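Local coordinates for protein sialidase B (Streptococcus pneumoniae serotype 4, PDB 4XJW) that hydrolyses the alpha-2,3-, alpha-2,6- and alpha-2,8-glycosidic linkages that hold terminal sialic acids on oligosaccharides, glycoproteins and glycolipids, at residues A[318-326]-A[438-448]; A[509-517]-A[527-537]. The protein carries 1 engineered substitution. All blocks are in the same frame, centred on the assembly; numbering follows the deposited sequence.

Both contacts belong to the catalytic part of the enzyme, a sialidase beta propeller, but to different parts of it. Their centres lie about 27 Å apart and their nearest atoms about 12 Å, so they do not touch. Contact 1 comes first along the chain. It ties the start of the large insertion between strands 301-308 and 420-426 to the loop between strands 437-438 and 451-459. Contact 2 opens after it has closed; it is built on a four-stranded antiparallel sheet, pairing strands 513-518 and 526-530, and runs on into the Asp-box loop of the fourth BNR repeat. One joins an elaboration to the propeller, the other builds a blade.

Contact 1 (A[318-326]-A[438-448]); sequences NKADSGFKE and LLPPFLGEKHN
The backbone N of Glu326 donates to OE1 of Glu445 at 2.6 Å, a short bond that meets the carboxylate on its anti side. An extended glutamate suits the place because its reach lets a loop residue bond the main chain of strand 324-327 from the side; Glu445 CG also lies 3.5 Å from Phe324 O. The same residue offers its carbonyl: Ser322 N donates to Glu445 O at 3.1 Å, coming from above the carbonyl plane. Ser322 OG sits between its own backbone N and carbonyl carbon (chi1 73°), which lets it accept from Phe324 N in an ST turn. Being small, Ser322 packs against the loop, with CB 3.3 Å from His447 O and near Gly444 O and Pro441 CB. Beyond it, Pro441 lays CD over one face of the Phe324 ring, 3.9 Å from the centroid and 21° off the normal, a CH-pi contact made by the puckered proline ring. Leu438 CD1 approaches that ring obliquely. At the far end Asn448 N donates to Lys319 O at 3.1 Å, while Asn448 ND2 turns to Asn419 and Tyr451. Lys325 NZ forms a salt bridge with Glu356, not with Glu445. Backbone groups take part in every firm hydrogen bond across the contact, which joins the entry to the insertion to the propeller loop; the amide N-H given to Glu445 OE1 would probably favour its ionised form.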
loop_
_atom_site.group_PDB
_atom_site.type_symbol
_atom_site.label_atom_id
_atom_site.label_comp_id
_atom_site.label_asym_id
_atom_site.label_seq_id
_atom_site.Cartn_x
_atom_site.Cartn_y
_atom_site.Cartn_z
ATOM N N ASN A 318 0.342 2.563 -24.767
ATOM C CA ASN A 318 -0.363 2.645 -26.046
ATOM C C ASN A 318 -1.742 2.003 -25.942
ATOM O O ASN A 318 -1.857 0.782 -25.847
ATOM C CB ASN A 318 0.461 1.957 -27.140
ATOM C CG ASN A 318 -0.081 2.210 -28.544
ATOM O OD1 ASN A 318 -1.267 2.484 -28.738
ATOM N ND2 ASN A 318 0.793 2.096 -29.534
ATOM N N LYS A 319 -2.783 2.831 -25.987
ATOM C CA LYS A 319 -4.151 2.358 -25.779
ATOM C C LYS A 319 -4.712 1.622 -26.990
ATOM O O LYS A 319 -5.724 0.931 -26.878
ATOM C CB LYS A 319 -5.071 3.531 -25.421
ATOM C CG LYS A 319 -4.641 4.311 -24.187
ATOM C CD LYS A 319 -4.557 3.402 -22.968
ATOM C CE LYS A 319 -4.246 4.194 -21.707
ATOM N NZ LYS A 319 -2.927 4.876 -21.796
ATOM N N ALA A 320 -4.055 1.765 -28.139
ATOM C CA ALA A 320 -4.576 1.213 -29.393
ATOM C C ALA A 320 -3.754 0.044 -29.932
ATOM O O ALA A 320 -3.758 -0.229 -31.140
ATOM C CB ALA A 320 -4.675 2.312 -30.443
ATOM N N ASP A 321 -3.058 -0.652 -29.037
ATOM C CA ASP A 321 -2.221 -1.773 -29.433
ATOM C C ASP A 321 -2.174 -2.797 -28.305
ATOM O O ASP A 321 -1.838 -2.451 -27.174
ATOM C CB ASP A 321 -0.805 -1.282 -29.738
ATOM C CG ASP A 321 -0.027 -2.240 -30.606
ATOM O OD1 ASP A 321 -0.225 -3.465 -30.483
ATOM O OD2 ASP A 321 0.800 -1.757 -31.409
ATOM N N SER A 322 -2.506 -4.046 -28.622
ATOM C CA SER A 322 -2.528 -5.125 -27.632
ATOM C C SER A 322 -1.140 -5.689 -27.384
ATOM O O SER A 322 -0.889 -6.326 -26.356
ATOM C CB SER A 322 -3.434 -6.258 -28.111
ATOM O OG SER A 322 -2.821 -6.973 -29.171
ATOM N N GLY A 323 -0.245 -5.476 -28.341
ATOM C CA GLY A 323 1.084 -6.055 -28.272
ATOM C C GLY A 323 1.180 -7.418 -28.931
ATOM O O GLY A 323 2.250 -8.022 -28.951
ATOM N N PHE A 324 0.061 -7.912 -29.459
ATOM C CA PHE A 324 0.032 -9.232 -30.079
ATOM C C PHE A 324 -0.488 -9.177 -31.507
ATOM O O PHE A 324 -1.363 -8.375 -31.822
ATOM C CB PHE A 324 -0.882 -10.183 -29.309
ATOM C CG PHE A 324 -0.480 -10.406 -27.888
ATOM C CD1 PHE A 324 -0.927 -9.553 -26.894
ATOM C CD2 PHE A 324 0.324 -11.483 -27.542
ATOM C CE1 PHE A 324 -0.571 -9.758 -25.575
ATOM C CE2 PHE A 324 0.691 -11.692 -26.226
ATOM C CZ PHE A 324 0.239 -10.833 -25.244
ATOM N N LYS A 325 0.040 -10.050 -32.353
ATOM C CA LYS A 325 -0.526 -10.248 -33.682
ATOM C C LYS A 325 -1.437 -11.470 -33.669
ATOM O O LYS A 325 -1.022 -12.560 -33.264
ATOM C CB LYS A 325 0.578 -10.434 -34.721
ATOM C CG LYS A 325 0.120 -10.188 -36.157
ATOM C CD LYS A 325 1.283 -10.304 -37.130
ATOM C CE LYS A 325 1.047 -9.480 -38.393
ATOM N NZ LYS A 325 2.302 -9.347 -39.190
ATOM N N GLU A 326 -2.683 -11.290 -34.089
ATOM C CA GLU A 326 -3.594 -12.418 -34.217
ATOM C C GLU A 326 -3.432 -13.039 -35.594
ATOM O O GLU A 326 -3.515 -12.347 -36.608
ATOM C CB GLU A 326 -5.044 -11.986 -33.996
ATOM C CG GLU A 326 -6.056 -13.104 -34.208
ATOM C CD GLU A 326 -7.424 -12.773 -33.645
ATOM O OE1 GLU A 326 -7.599 -11.656 -33.107
ATOM O OE2 GLU A 326 -8.325 -13.635 -33.739
ATOM N N LEU A 438 2.159 -14.484 -19.997
ATOM C CA LEU A 438 1.218 -13.448 -20.413
ATOM C C LEU A 438 -0.149 -14.037 -20.755
ATOM O O LEU A 438 -0.236 -15.087 -21.379
ATOM C CB LEU A 438 1.752 -12.676 -21.618
ATOM C CG LEU A 438 3.028 -11.875 -21.352
ATOM C CD1 LEU A 438 3.519 -11.124 -22.606
ATOM C CD2 LEU A 438 2.856 -10.914 -20.184
ATOM N N LEU A 439 -1.213 -13.361 -20.333
ATOM C CA LEU A 439 -2.551 -13.724 -20.772
ATOM C C LEU A 439 -2.744 -13.268 -22.209
ATOM O O LEU A 439 -2.119 -12.300 -22.642
ATOM C CB LEU A 439 -3.625 -13.102 -19.868
ATOM C CG LEU A 439 -3.791 -13.680 -18.453
ATOM C CD1 LEU A 439 -5.239 -13.616 -18.004
ATOM C CD2 LEU A 439 -3.262 -15.092 -18.359
ATOM N N PRO A 440 -3.615 -13.962 -22.962
ATOM C CA PRO A 440 -3.914 -13.492 -24.317
ATOM C C PRO A 440 -4.653 -12.157 -24.284
ATOM O O PRO A 440 -5.230 -11.800 -23.256
ATOM C CB PRO A 440 -4.845 -14.578 -24.856
ATOM C CG PRO A 440 -5.509 -15.141 -23.644
ATOM C CD PRO A 440 -4.452 -15.113 -22.579
ATOM N N PRO A 441 -4.640 -11.418 -25.403
ATOM C CA PRO A 441 -5.472 -10.215 -25.491
ATOM C C PRO A 441 -6.941 -10.609 -25.612
ATOM O O PRO A 441 -7.243 -11.634 -26.225
ATOM C CB PRO A 441 -4.985 -9.548 -26.783
ATOM C CG PRO A 441 -4.432 -10.660 -27.594
ATOM C CD PRO A 441 -3.852 -11.648 -26.627
ATOM N N PHE A 442 -7.833 -9.820 -25.021
ATOM C CA PHE A 442 -9.253 -10.158 -25.018
ATOM C C PHE A 442 -10.116 -9.206 -25.849
ATOM O O PHE A 442 -11.283 -9.498 -26.119
ATOM C CB PHE A 442 -9.779 -10.221 -23.584
ATOM C CG PHE A 442 -9.179 -11.329 -22.772
ATOM C CD1 PHE A 442 -9.725 -12.604 -22.804
ATOM C CD2 PHE A 442 -8.059 -11.099 -21.983
ATOM C CE1 PHE A 442 -9.163 -13.634 -22.057
ATOM C CE2 PHE A 442 -7.499 -12.109 -21.231
ATOM C CZ PHE A 442 -8.047 -13.384 -21.275
ATOM N N LEU A 443 -9.544 -8.079 -26.258
ATOM C CA LEU A 443 -10.313 -7.045 -26.943
ATOM C C LEU A 443 -9.768 -6.709 -28.334
ATOM O O LEU A 443 -9.949 -5.593 -28.829
ATOM C CB LEU A 443 -10.409 -5.788 -26.072
ATOM C CG LEU A 443 -11.156 -5.970 -24.748
ATOM C CD1 LEU A 443 -11.070 -4.737 -23.878
ATOM C CD2 LEU A 443 -12.601 -6.341 -24.988
ATOM N N GLY A 444 -9.111 -7.675 -28.968
ATOM C CA GLY A 444 -8.605 -7.477 -30.319
ATOM C C GLY A 444 -7.210 -6.877 -30.418
ATOM O O GLY A 444 -6.635 -6.440 -29.420
ATOM N N GLU A 445 -6.672 -6.861 -31.635
ATOM C CA GLU A 445 -5.311 -6.385 -31.899
ATOM C C GLU A 445 -5.065 -4.912 -31.568
ATOM O O GLU A 445 -3.927 -4.511 -31.320
ATOM C CB GLU A 445 -4.939 -6.624 -33.368
ATOM C CG GLU A 445 -4.311 -7.979 -33.658
ATOM C CD GLU A 445 -3.981 -8.167 -35.133
ATOM O OE1 GLU A 445 -3.183 -9.073 -35.449
ATOM O OE2 GLU A 445 -4.524 -7.410 -35.969
ATOM N N LYS A 446 -6.122 -4.106 -31.583
ATOM C CA LYS A 446 -5.978 -2.657 -31.474
ATOM C C LYS A 446 -6.469 -2.082 -30.148
ATOM O O LYS A 446 -7.007 -0.979 -30.097
ATOM C CB LYS A 446 -6.699 -1.971 -32.629
ATOM C CG LYS A 446 -5.951 -2.005 -33.945
ATOM C CD LYS A 446 -6.544 -0.989 -34.912
ATOM C CE LYS A 446 -7.879 -1.466 -35.453
ATOM N NZ LYS A 446 -7.695 -2.629 -36.371
ATOM N N HIS A 447 -6.270 -2.832 -29.070
ATOM C CA HIS A 447 -6.726 -2.401 -27.752
ATOM C C HIS A 447 -5.720 -2.859 -26.703
ATOM O O HIS A 447 -5.317 -4.013 -26.694
ATOM C CB HIS A 447 -8.102 -3.005 -27.457
ATOM C CG HIS A 447 -8.817 -2.364 -26.307
ATOM N ND1 HIS A 447 -8.391 -2.477 -25.002
ATOM C CD2 HIS A 447 -9.948 -1.616 -26.270
ATOM C CE1 HIS A 447 -9.217 -1.813 -24.210
ATOM N NE2 HIS A 447 -10.172 -1.287 -24.956
ATOM N N ASN A 448 -5.305 -1.951 -25.829
ATOM C CA ASN A 448 -4.369 -2.310 -24.767
ATOM C C ASN A 448 -4.994 -3.308 -23.801
ATOM O O ASN A 448 -6.195 -3.563 -23.861
ATOM C CB ASN A 448 -3.892 -1.057 -24.023
ATOM C CG ASN A 448 -4.997 -0.375 -23.247
ATOM O OD1 ASN A 448 -6.138 -0.299 -23.700
ATOM N ND2 ASN A 448 -4.663 0.130 -22.060
#

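Contact 2 (A[509-517]-A[527-537]); sequences LRDGVIRTF and YMTSRDSGETW
Arg515 and Tyr527 run side by side, with the guanidinium and phenol planes 33° apart and Tyr527 CE1 over one guanidinium face; Leu509 CD1 covers the opposite face. Held between these two, the group points its edge at Thr529: Thr529 OG1 accepts side-on from Arg515 NE at 2.9 Å and from Arg515 NH2 at 3.1 Å. The bend at chi3 (-57°) of Arg515 turns NE and NH2 to that hydroxyl, while NH1 goes to the carbonyl of Asp596. Arg515 and Thr529 face each other as a non-hydrogen-bonded antiparallel pair, so their side chains emerge on one face. The guanidinium groups of Arg510 and Arg531 meet with planes 39° apart, both directed at the carboxylate of Asp596, and Val513 CG2 lies over that of Arg510. On the face of Ile514, Thr516, Met528 and Ser530, Ile514 CG2 lies at the edge of the Trp537 ring, 3.9 Å from CH2, and Ser530 CB lies over the indole. Backbone bonds such as Thr516 N to Met528 O, 2.9 Å, join the strands. Ser530, Asp532, Gly534, Thr536 and Trp537 form an Asp-box, in which Asp532 OD1 accepts from Thr536 N and OD2 from Thr536 OG1. The hairpin has a face of Arg515, Phe517, Tyr527 and Thr529, with the Arg510-Arg531 pair beside it at the turn end, where Asp596 probably offsets part of their charge, and a mixed face against which Trp537 packs.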
loop_
_atom_site.group_PDB
_atom_site.type_symbol
_atom_site.label_atom_id
_atom_site.label_comp_id
_atom_site.label_asym_id
_atom_site.label_seq_id
_atom_site.Cartn_x
_atom_site.Cartn_y
_atom_site.Cartn_z
ATOM N N LEU A 509 -23.223 -14.716 -3.743
ATOM C CA LEU A 509 -24.332 -14.609 -2.787
ATOM C C LEU A 509 -24.957 -15.958 -2.477
ATOM O O LEU A 509 -25.312 -16.242 -1.334
ATOM C CB LEU A 509 -25.425 -13.672 -3.312
ATOM C CG LEU A 509 -25.085 -12.186 -3.399
ATOM C CD1 LEU A 509 -26.290 -11.404 -3.865
ATOM C CD2 LEU A 509 -24.586 -11.676 -2.056
ATOM N N ARG A 510 -25.129 -16.756 -3.521
ATOM C CA ARG A 510 -25.614 -18.123 -3.417
ATOM C C ARG A 510 -25.179 -18.814 -4.702
ATOM O O ARG A 510 -24.598 -18.180 -5.569
ATOM C CB ARG A 510 -27.135 -18.152 -3.256
ATOM C CG ARG A 510 -27.895 -17.350 -4.298
ATOM C CD ARG A 510 -29.401 -17.469 -4.101
ATOM N NE ARG A 510 -30.162 -16.633 -5.030
ATOM C CZ ARG A 510 -30.747 -17.086 -6.136
ATOM N NH1 ARG A 510 -30.667 -18.374 -6.453
ATOM N NH2 ARG A 510 -31.424 -16.255 -6.916
ATOM N N ASP A 511 -25.449 -20.102 -4.838
ATOM C CA ASP A 511 -24.901 -20.853 -5.957
ATOM C C ASP A 511 -25.143 -20.270 -7.360
ATOM O O ASP A 511 -26.275 -20.209 -7.837
ATOM C CB ASP A 511 -25.377 -22.300 -5.882
ATOM C CG ASP A 511 -24.283 -23.268 -6.199
ATOM O OD1 ASP A 511 -24.075 -23.530 -7.400
ATOM O OD2 ASP A 511 -23.628 -23.754 -5.249
ATOM N N GLY A 512 -24.064 -19.824 -8.002
ATOM C CA GLY A 512 -24.125 -19.330 -9.369
ATOM C C GLY A 512 -24.485 -17.865 -9.478
ATOM O O GLY A 512 -24.483 -17.310 -10.572
ATOM N N VAL A 513 -24.793 -17.250 -8.339
ATOM C CA VAL A 513 -25.168 -15.838 -8.276
ATOM C C VAL A 513 -24.004 -15.027 -7.725
ATOM O O VAL A 513 -23.628 -15.189 -6.565
ATOM C CB VAL A 513 -26.388 -15.633 -7.379
ATOM C CG1 VAL A 513 -26.810 -14.170 -7.354
ATOM C CG2 VAL A 513 -27.544 -16.515 -7.864
ATOM N N ILE A 514 -23.457 -14.145 -8.557
ATOM C CA ILE A 514 -22.315 -13.327 -8.185
ATOM C C ILE A 514 -22.724 -11.864 -8.126
ATOM O O ILE A 514 -23.315 -11.337 -9.077
ATOM C CB ILE A 514 -21.191 -13.456 -9.217
ATOM C CG1 ILE A 514 -20.783 -14.913 -9.418
ATOM C CG2 ILE A 514 -19.973 -12.629 -8.805
ATOM C CD1 ILE A 514 -19.904 -15.124 -10.643
ATOM N N ARG A 515 -22.425 -11.195 -7.018
ATOM C CA ARG A 515 -22.565 -9.746 -7.014
ATOM C C ARG A 515 -21.194 -9.092 -7.013
ATOM O O ARG A 515 -20.323 -9.451 -6.225
ATOM C CB ARG A 515 -23.395 -9.229 -5.852
ATOM C CG ARG A 515 -23.544 -7.699 -5.908
ATOM C CD ARG A 515 -24.828 -7.233 -5.297
ATOM N NE ARG A 515 -25.962 -7.860 -5.954
ATOM C CZ ARG A 515 -27.152 -8.000 -5.390
ATOM N NH1 ARG A 515 -27.356 -7.541 -4.166
ATOM N NH2 ARG A 515 -28.130 -8.611 -6.042
ATOM N N THR A 516 -21.014 -8.144 -7.933
ATOM C CA THR A 516 -19.765 -7.401 -8.068
ATOM C C THR A 516 -19.965 -5.990 -7.552
ATOM O O THR A 516 -20.885 -5.311 -7.991
ATOM C CB THR A 516 -19.342 -7.346 -9.530
ATOM O OG1 THR A 516 -19.187 -8.680 -10.037
ATOM C CG2 THR A 516 -18.029 -6.597 -9.681
ATOM N N PHE A 517 -19.118 -5.560 -6.615
ATOM C CA PHE A 517 -19.125 -4.187 -6.110
ATOM C C PHE A 517 -17.959 -3.447 -6.733
ATOM O O PHE A 517 -16.845 -3.972 -6.789
ATOM C CB PHE A 517 -19.007 -4.170 -4.582
ATOM C CG PHE A 517 -20.106 -4.926 -3.889
ATOM C CD1 PHE A 517 -21.335 -4.326 -3.636
ATOM C CD2 PHE A 517 -19.922 -6.242 -3.516
ATOM C CE1 PHE A 517 -22.345 -5.014 -3.002
ATOM C CE2 PHE A 517 -20.937 -6.948 -2.884
ATOM C CZ PHE A 517 -22.150 -6.338 -2.631
ATOM N N TYR A 527 -22.888 -1.631 -8.149
ATOM C CA TYR A 527 -22.893 -3.085 -8.216
ATOM C C TYR A 527 -23.687 -3.608 -9.393
ATOM O O TYR A 527 -24.538 -2.905 -9.945
ATOM C CB TYR A 527 -23.362 -3.712 -6.893
ATOM C CG TYR A 527 -24.801 -3.440 -6.519
ATOM C CD1 TYR A 527 -25.813 -4.287 -6.939
ATOM C CD2 TYR A 527 -25.137 -2.345 -5.732
ATOM C CE1 TYR A 527 -27.123 -4.053 -6.595
ATOM C CE2 TYR A 527 -26.443 -2.098 -5.374
ATOM C CZ TYR A 527 -27.436 -2.965 -5.815
ATOM O OH TYR A 527 -28.746 -2.734 -5.470
ATOM N N MET A 528 -23.359 -4.827 -9.798
ATOM C CA MET A 528 -24.106 -5.561 -10.803
ATOM C C MET A 528 -24.141 -7.012 -10.360
ATOM O O MET A 528 -23.356 -7.424 -9.500
ATOM C CB MET A 528 -23.462 -5.446 -12.187
ATOM C CG MET A 528 -22.001 -5.875 -12.263
ATOM S SD MET A 528 -21.340 -5.978 -13.947
ATOM C CE MET A 528 -21.340 -4.251 -14.419
ATOM N N THR A 529 -25.032 -7.792 -10.959
ATOM C CA THR A 529 -25.238 -9.181 -10.554
ATOM C C THR A 529 -25.257 -10.110 -11.754
ATOM O O THR A 529 -25.833 -9.775 -12.804
ATOM C CB THR A 529 -26.568 -9.335 -9.803
ATOM O OG1 THR A 529 -26.620 -8.411 -8.710
ATOM C CG2 THR A 529 -26.765 -10.769 -9.279
ATOM N N SER A 530 -24.633 -11.276 -11.593
ATOM C CA SER A 530 -24.754 -12.362 -12.560
ATOM C C SER A 530 -25.494 -13.514 -11.889
ATOM O O SER A 530 -25.288 -13.777 -10.708
ATOM C CB SER A 530 -23.377 -12.835 -13.026
ATOM O OG SER A 530 -23.482 -13.982 -13.859
ATOM N N ARG A 531 -26.349 -14.196 -12.647
ATOM C CA ARG A 531 -27.100 -15.339 -12.128
ATOM C C ARG A 531 -26.827 -16.582 -12.963
ATOM O O ARG A 531 -27.598 -17.551 -12.934
ATOM C CB ARG A 531 -28.594 -15.016 -12.103
ATOM C CG ARG A 531 -28.940 -13.867 -11.178
ATOM C CD ARG A 531 -30.414 -13.518 -11.197
ATOM N NE ARG A 531 -30.714 -12.492 -10.202
ATOM C CZ ARG A 531 -30.853 -12.739 -8.903
ATOM N NH1 ARG A 531 -30.718 -13.975 -8.439
ATOM N NH2 ARG A 531 -31.115 -11.749 -8.059
ATOM N N ASP A 532 -25.723 -16.555 -13.702
ATOM C CA ASP A 532 -25.305 -17.692 -14.509
ATOM C C ASP A 532 -23.797 -17.890 -14.432
ATOM O O ASP A 532 -23.150 -18.190 -15.432
ATOM C CB ASP A 532 -25.758 -17.538 -15.966
ATOM C CG ASP A 532 -25.339 -16.216 -16.582
ATOM O OD1 ASP A 532 -24.485 -15.508 -15.999
ATOM O OD2 ASP A 532 -25.860 -15.885 -17.669
ATOM N N SER A 533 -23.253 -17.710 -13.232
ATOM C CA SER A 533 -21.833 -17.953 -12.981
ATOM C C SER A 533 -20.893 -17.090 -13.833
ATOM O O SER A 533 -19.804 -17.529 -14.220
ATOM C CB SER A 533 -21.523 -19.441 -13.172
ATOM O OG SER A 533 -22.165 -20.217 -12.174
ATOM N N GLY A 534 -21.309 -15.862 -14.119
ATOM C CA GLY A 534 -20.429 -14.914 -14.782
ATOM C C GLY A 534 -20.581 -14.796 -16.289
ATOM O O GLY A 534 -19.932 -13.955 -16.907
ATOM N N GLU A 535 -21.423 -15.633 -16.893
ATOM C CA GLU A 535 -21.632 -15.555 -18.340
ATOM C C GLU A 535 -22.208 -14.216 -18.752
ATOM O O GLU A 535 -21.762 -13.607 -19.727
ATOM C CB GLU A 535 -22.565 -16.662 -18.821
ATOM C CG GLU A 535 -21.976 -18.068 -18.704
ATOM C CD GLU A 535 -20.831 -18.287 -19.672
ATOM O OE1 GLU A 535 -20.998 -17.980 -20.871
ATOM O OE2 GLU A 535 -19.761 -18.749 -19.241
ATOM N N THR A 536 -23.218 -13.772 -18.017
ATOM C CA THR A 536 -23.916 -12.532 -18.333
ATOM C C THR A 536 -24.141 -11.683 -17.084
ATOM O O THR A 536 -24.141 -12.202 -15.965
ATOM C CB THR A 536 -25.285 -12.790 -19.042
ATOM O OG1 THR A 536 -26.195 -13.416 -18.136
ATOM C CG2 THR A 536 -25.118 -13.653 -20.284
ATOM N N TRP A 537 -24.348 -10.382 -17.288
ATOM C CA TRP A 537 -24.404 -9.406 -16.196
ATOM C C TRP A 537 -25.570 -8.439 -16.284
ATOM O O TRP A 537 -25.991 -8.038 -17.372
ATOM C CB TRP A 537 -23.088 -8.620 -16.116
ATOM C CG TRP A 537 -21.973 -9.552 -15.794
ATOM C CD1 TRP A 537 -21.222 -10.252 -16.678
ATOM C CD2 TRP A 537 -21.528 -9.928 -14.488
ATOM N NE1 TRP A 537 -20.324 -11.064 -15.997
ATOM C CE2 TRP A 537 -20.486 -10.862 -14.647
ATOM C CE3 TRP A 537 -21.903 -9.553 -13.190
ATOM C CZ2 TRP A 537 -19.811 -11.430 -13.565
ATOM C CZ3 TRP A 537 -21.220 -10.115 -12.105
ATOM C CH2 TRP A 537 -20.194 -11.043 -12.308
#